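Local atomic coordinates of putative two-component sensor histidine kinase protein (Sinorhizobium meliloti, PDB entry 3HCY), a protein that probably acts as a sensor histidine kinase that transfers phosphate from ATP to a protein histidine, this chain being a GAF domain of the longer protein. Residues S25-D30 with K107-Y112; C21-I26 with R41-H46. All coordinates share one frame; numbering follows the deposited sequence.

Both contacts start from strand 23-29 of the antiparallel sheet in this GAF domain and share S25 and I26; their centres lie about 9 Å apart. Contact 1 pairs that strand with 104-112, a partner 77 residues further along the chain, and its centre is about 2 Å from that of the chain. Contact 2 is local in sequence: it joins the start of the same strand to the end of 35-41 on its other edge and to the turn leading into helix 45-50. The two also touch directly through Y111, which packs on L43. Strand 23-29 is therefore held along both edges, tying the middle of the sheet to its outer strand.

Contact 1 of 2, residues S25-D30 with K107-Y112; sequences SILLFD and KFMTYY
S25 and M109 form an antiparallel hydrogen-bonded pair: S25 N reaches M109 O at 3.0 Å, and M109 N returns to S25 O at 2.9 Å. Two residues along, L27 N meets K107 O at 2.8 Å with an almost straight N-H...O angle of 178°, and K107 N donates to L27 O. Between these pairs, I26 faces F108 as the non-hydrogen-bonded pair, with CA atoms 4.3 Å apart. Their backbone polar groups turn outward instead, I26 to V38 and A39, F108 to F96. S25 O also takes a CA-H...O contact from F108 and lies at the edge of its ring.

The hydroxyls of the buried S25 and Y111 share one hydrogen bond, OG to OH 2.9 Å, in which either could be the donor. With S25 OG lodged between its own N and carbonyl carbon (chi1 57°), the oxygen stands at the edge of the tyrosine ring rather than over it. Beside it, L27 CD1 packs on M109 CG at 3.7 Å, while L27 and K107 run alongside each other; K107 NZ makes a weak hydrogen bond to H54 O.

The opposite face, carrying I26 and F108, lies against L12 and I15 of helix 5-19. The axes of 25-29 and 107-112 approach to 4.7 Å at 154°, a twisted antiparallel ladder in the middle of the central GAF-domain sheet.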
# COMPACT_ATOMS: atom_id res chain seq x y z
N SER A 25 -0.57 -10.04 10.42
CA SER A 25 -2.01 -10.30 10.33
C SER A 25 -2.82 -9.05 10.02
O SER A 25 -2.32 -7.92 10.23
CB SER A 25 -2.48 -10.83 11.65
OG SER A 25 -2.16 -9.90 12.69
N ILE A 26 -4.06 -9.24 9.57
CA ILE A 26 -5.02 -8.11 9.43
C ILE A 26 -6.27 -8.46 10.21
O ILE A 26 -6.76 -9.59 10.12
CB ILE A 26 -5.40 -7.80 7.94
CG1 ILE A 26 -4.12 -7.58 7.09
CG2 ILE A 26 -6.37 -6.60 7.88
CD1 ILE A 26 -4.16 -7.86 5.56
N LEU A 27 -6.79 -7.50 10.99
CA LEU A 27 -8.02 -7.73 11.72
C LEU A 27 -8.96 -6.55 11.45
O LEU A 27 -8.54 -5.39 11.31
CB LEU A 27 -7.78 -7.94 13.24
CG LEU A 27 -6.72 -8.96 13.76
CD1 LEU A 27 -5.25 -8.51 13.45
CD2 LEU A 27 -6.81 -9.30 15.24
N LEU A 28 -10.24 -6.84 11.43
CA LEU A 28 -11.27 -5.83 11.16
C LEU A 28 -12.41 -5.94 12.19
O LEU A 28 -12.64 -7.00 12.76
CB LEU A 28 -11.81 -6.02 9.71
CG LEU A 28 -10.88 -5.57 8.57
CD1 LEU A 28 -11.58 -5.68 7.28
CD2 LEU A 28 -10.41 -4.15 8.78
N PHE A 29 -13.10 -4.84 12.47
CA PHE A 29 -14.26 -4.91 13.33
C PHE A 29 -15.36 -5.67 12.69
O PHE A 29 -15.47 -5.68 11.46
CB PHE A 29 -14.81 -3.55 13.69
CG PHE A 29 -14.05 -2.91 14.79
CD1 PHE A 29 -13.88 -3.57 16.00
CD2 PHE A 29 -13.47 -1.67 14.62
CE1 PHE A 29 -13.16 -3.02 17.00
CE2 PHE A 29 -12.77 -1.11 15.61
CZ PHE A 29 -12.60 -1.79 16.81
N ASP A 30 -16.17 -6.30 13.54
CA ASP A 30 -17.32 -7.05 13.13
C ASP A 30 -18.51 -6.32 13.73
O ASP A 30 -18.35 -5.36 14.46
CB ASP A 30 -17.18 -8.52 13.58
CG ASP A 30 -17.59 -8.73 14.99
OD1 ASP A 30 -18.14 -7.78 15.57
OD2 ASP A 30 -17.37 -9.83 15.52
N LYS A 107 -7.12 -3.19 12.19
CA LYS A 107 -5.72 -3.02 12.52
C LYS A 107 -4.94 -4.05 11.73
O LYS A 107 -5.53 -5.03 11.27
CB LYS A 107 -5.49 -3.18 14.05
CG LYS A 107 -5.56 -4.67 14.69
CD LYS A 107 -5.59 -4.57 16.29
CE LYS A 107 -5.16 -5.84 17.08
NZ LYS A 107 -5.12 -5.55 18.59
N PHE A 108 -3.65 -3.80 11.55
CA PHE A 108 -2.78 -4.84 11.04
C PHE A 108 -1.54 -4.88 11.90
O PHE A 108 -1.15 -3.87 12.49
CB PHE A 108 -2.49 -4.71 9.50
CG PHE A 108 -1.13 -4.14 9.15
CD1 PHE A 108 -0.01 -4.91 9.20
CD2 PHE A 108 -0.99 -2.83 8.77
CE1 PHE A 108 1.23 -4.38 8.89
CE2 PHE A 108 0.23 -2.30 8.47
CZ PHE A 108 1.34 -3.06 8.55
N MET A 109 -0.97 -6.08 12.02
CA MET A 109 -0.05 -6.39 13.09
C MET A 109 1.19 -6.97 12.43
O MET A 109 1.10 -7.78 11.47
CB MET A 109 -0.61 -7.45 14.10
CG MET A 109 -2.00 -7.20 14.75
SD MET A 109 -1.91 -5.99 16.00
CE MET A 109 -0.39 -6.48 16.79
N THR A 110 2.34 -6.55 12.96
CA THR A 110 3.59 -7.21 12.67
C THR A 110 4.00 -7.86 13.96
O THR A 110 3.84 -7.28 15.01
CB THR A 110 4.63 -6.20 12.31
OG1 THR A 110 4.62 -5.20 13.33
CG2 THR A 110 4.34 -5.59 10.96
N TYR A 111 4.52 -9.07 13.87
CA TYR A 111 4.93 -9.86 15.02
C TYR A 111 6.41 -10.19 14.82
O TYR A 111 6.86 -10.38 13.68
CB TYR A 111 4.13 -11.15 15.10
CG TYR A 111 2.64 -10.97 15.16
CD1 TYR A 111 2.01 -10.64 16.35
CD2 TYR A 111 1.83 -11.16 14.04
CE1 TYR A 111 0.61 -10.48 16.43
CE2 TYR A 111 0.42 -11.01 14.12
CZ TYR A 111 -0.16 -10.68 15.31
OH TYR A 111 -1.50 -10.50 15.41
N TYR A 112 7.16 -10.24 15.91
CA TYR A 112 8.55 -10.65 15.88
C TYR A 112 8.77 -11.69 16.96
O TYR A 112 8.39 -11.46 18.13
CB TYR A 112 9.47 -9.47 16.12
CG TYR A 112 9.41 -8.42 15.04
CD1 TYR A 112 10.38 -8.36 14.05
CD2 TYR A 112 8.39 -7.48 15.02
CE1 TYR A 112 10.36 -7.40 13.09
CE2 TYR A 112 8.34 -6.52 14.04
CZ TYR A 112 9.33 -6.47 13.08
OH TYR A 112 9.26 -5.50 12.08

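Contact 2 of 2, residues C21-I26 with R41-H46; sequences CDRASI and RGLSEH
L43 divides its two methyls between neighbours on strand 23-29: CD1 rests on S25 CB at 3.7 Å and CD2 on R23 CD at 3.8 Å. The closer-packed part of the contact is centred on this leucine. F37, I90 and Y111 also touch it, so its branched end has neighbours on strands 23-29, 35-41 and 104-112 and on I90, although the residue remains partly exposed.

Beside this packing, a single antiparallel bridge joins the backbones. A24 N donates to R41 O at 2.7 Å, and R41 N to A24 O at 2.8 Å. The first bond runs nearly head-on to its carbonyl, with a C=O...N angle of 173°. The A24-R41 bridge is the last before the chain turns off toward helix 45-50; the peptide bond before G42 is modelled as cis.

Toward solvent the contact is sparser and more polar. G42 is exposed, and its carbonyl is met by a side chain: R23 NH1 donates to G42 O at 3.1 Å, a bent bond (137° at the hydrogen) that lies in the carbonyl plane but is tilted 29° from the guanidinium plane. The arginine's reach comes from a chain extended from CG to NE. Salt bridges from NE to D113 and from NH1 to E88 would further fix the guanidinium group.

On the other side of the ladder, R41 forms salt bridges with E9 and D13 of helix 5-19 and packs on R139 of the second subunit. S44 caps the start of helix 45-50 through Y47 N, while D22 and R23 form a classic bulge opposite Y111 of strand 104-112; strand 23-29 thus begins between that strand and 35-41, with A24 against I15 of helix 5-19.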
# COMPACT_ATOMS: atom_id res chain seq x y z
N CYS A 21 9.62 -8.79 9.16
CA CYS A 21 9.21 -9.24 10.46
C CYS A 21 8.91 -10.72 10.29
O CYS A 21 9.07 -11.26 9.20
CB CYS A 21 7.96 -8.46 10.90
SG CYS A 21 6.61 -8.36 9.62
N ASP A 22 8.45 -11.37 11.35
CA ASP A 22 8.40 -12.81 11.41
C ASP A 22 7.07 -13.45 11.01
O ASP A 22 7.04 -14.61 10.56
CB ASP A 22 8.77 -13.21 12.83
CG ASP A 22 10.22 -12.98 13.10
OD1 ASP A 22 11.01 -12.78 12.15
OD2 ASP A 22 10.55 -13.00 14.30
N ARG A 23 6.00 -12.69 11.27
CA ARG A 23 4.63 -13.07 11.05
C ARG A 23 3.89 -11.76 10.98
O ARG A 23 4.41 -10.74 11.46
CB ARG A 23 4.05 -13.91 12.21
CG ARG A 23 5.01 -14.71 13.08
CD ARG A 23 4.30 -15.19 14.32
NE ARG A 23 5.16 -15.88 15.27
CZ ARG A 23 4.91 -17.09 15.80
NH1 ARG A 23 3.80 -17.76 15.47
NH2 ARG A 23 5.76 -17.65 16.68
N ALA A 24 2.70 -11.78 10.38
CA ALA A 24 1.85 -10.62 10.23
C ALA A 24 0.32 -11.01 10.15
O ALA A 24 -0.06 -12.17 9.87
CB ALA A 24 2.30 -9.82 9.03
N SER A 25 -0.57 -10.04 10.42
CA SER A 25 -2.01 -10.30 10.33
C SER A 25 -2.82 -9.05 10.02
O SER A 25 -2.32 -7.92 10.23
CB SER A 25 -2.48 -10.83 11.65
OG SER A 25 -2.16 -9.90 12.69
N ILE A 26 -4.06 -9.24 9.57
CA ILE A 26 -5.02 -8.11 9.43
C ILE A 26 -6.27 -8.46 10.21
O ILE A 26 -6.76 -9.59 10.12
CB ILE A 26 -5.40 -7.80 7.94
CG1 ILE A 26 -4.12 -7.58 7.09
CG2 ILE A 26 -6.37 -6.60 7.88
CD1 ILE A 26 -4.16 -7.86 5.56
N ARG A 41 -0.28 -14.58 8.37
CA ARG A 41 0.72 -15.64 8.37
C ARG A 41 1.81 -15.42 9.37
O ARG A 41 2.01 -14.30 9.74
CB ARG A 41 1.38 -15.74 7.01
CG ARG A 41 1.70 -14.51 6.26
CD ARG A 41 1.42 -14.83 4.73
NE ARG A 41 1.96 -13.88 3.73
CZ ARG A 41 1.43 -13.61 2.53
NH1 ARG A 41 0.29 -14.12 2.12
NH2 ARG A 41 2.05 -12.74 1.76
N GLY A 42 2.53 -16.41 9.87
CA GLY A 42 2.09 -17.70 10.27
C GLY A 42 1.78 -17.48 11.77
O GLY A 42 2.62 -17.62 12.63
N LEU A 43 0.57 -16.97 12.03
CA LEU A 43 -0.13 -17.19 13.26
C LEU A 43 -0.87 -18.51 13.11
O LEU A 43 -1.33 -18.87 12.01
CB LEU A 43 -1.17 -16.08 13.51
CG LEU A 43 -0.56 -14.67 13.66
CD1 LEU A 43 -1.61 -13.62 13.99
CD2 LEU A 43 0.57 -14.67 14.70
N SER A 44 -1.01 -19.22 14.22
CA SER A 44 -1.88 -20.38 14.25
C SER A 44 -3.34 -19.91 14.52
O SER A 44 -3.58 -18.84 15.14
CB SER A 44 -1.43 -21.33 15.33
OG SER A 44 -1.76 -20.72 16.55
N GLU A 45 -4.29 -20.75 14.12
CA GLU A 45 -5.69 -20.58 14.47
C GLU A 45 -5.89 -20.62 15.95
O GLU A 45 -6.64 -19.83 16.51
CB GLU A 45 -6.46 -21.66 13.80
CG GLU A 45 -6.53 -21.38 12.30
CD GLU A 45 -7.14 -22.50 11.47
OE1 GLU A 45 -7.40 -23.62 12.00
OE2 GLU A 45 -7.36 -22.24 10.26
N HIS A 46 -5.16 -21.49 16.62
CA HIS A 46 -5.22 -21.51 18.05
C HIS A 46 -5.01 -20.12 18.57
O HIS A 46 -5.78 -19.65 19.37
CB HIS A 46 -4.17 -22.42 18.60
CG HIS A 46 -4.23 -22.57 20.08
ND1 HIS A 46 -5.13 -23.41 20.70
CD2 HIS A 46 -3.48 -22.01 21.07
CE1 HIS A 46 -4.94 -23.36 22.02
NE2 HIS A 46 -3.95 -22.52 22.27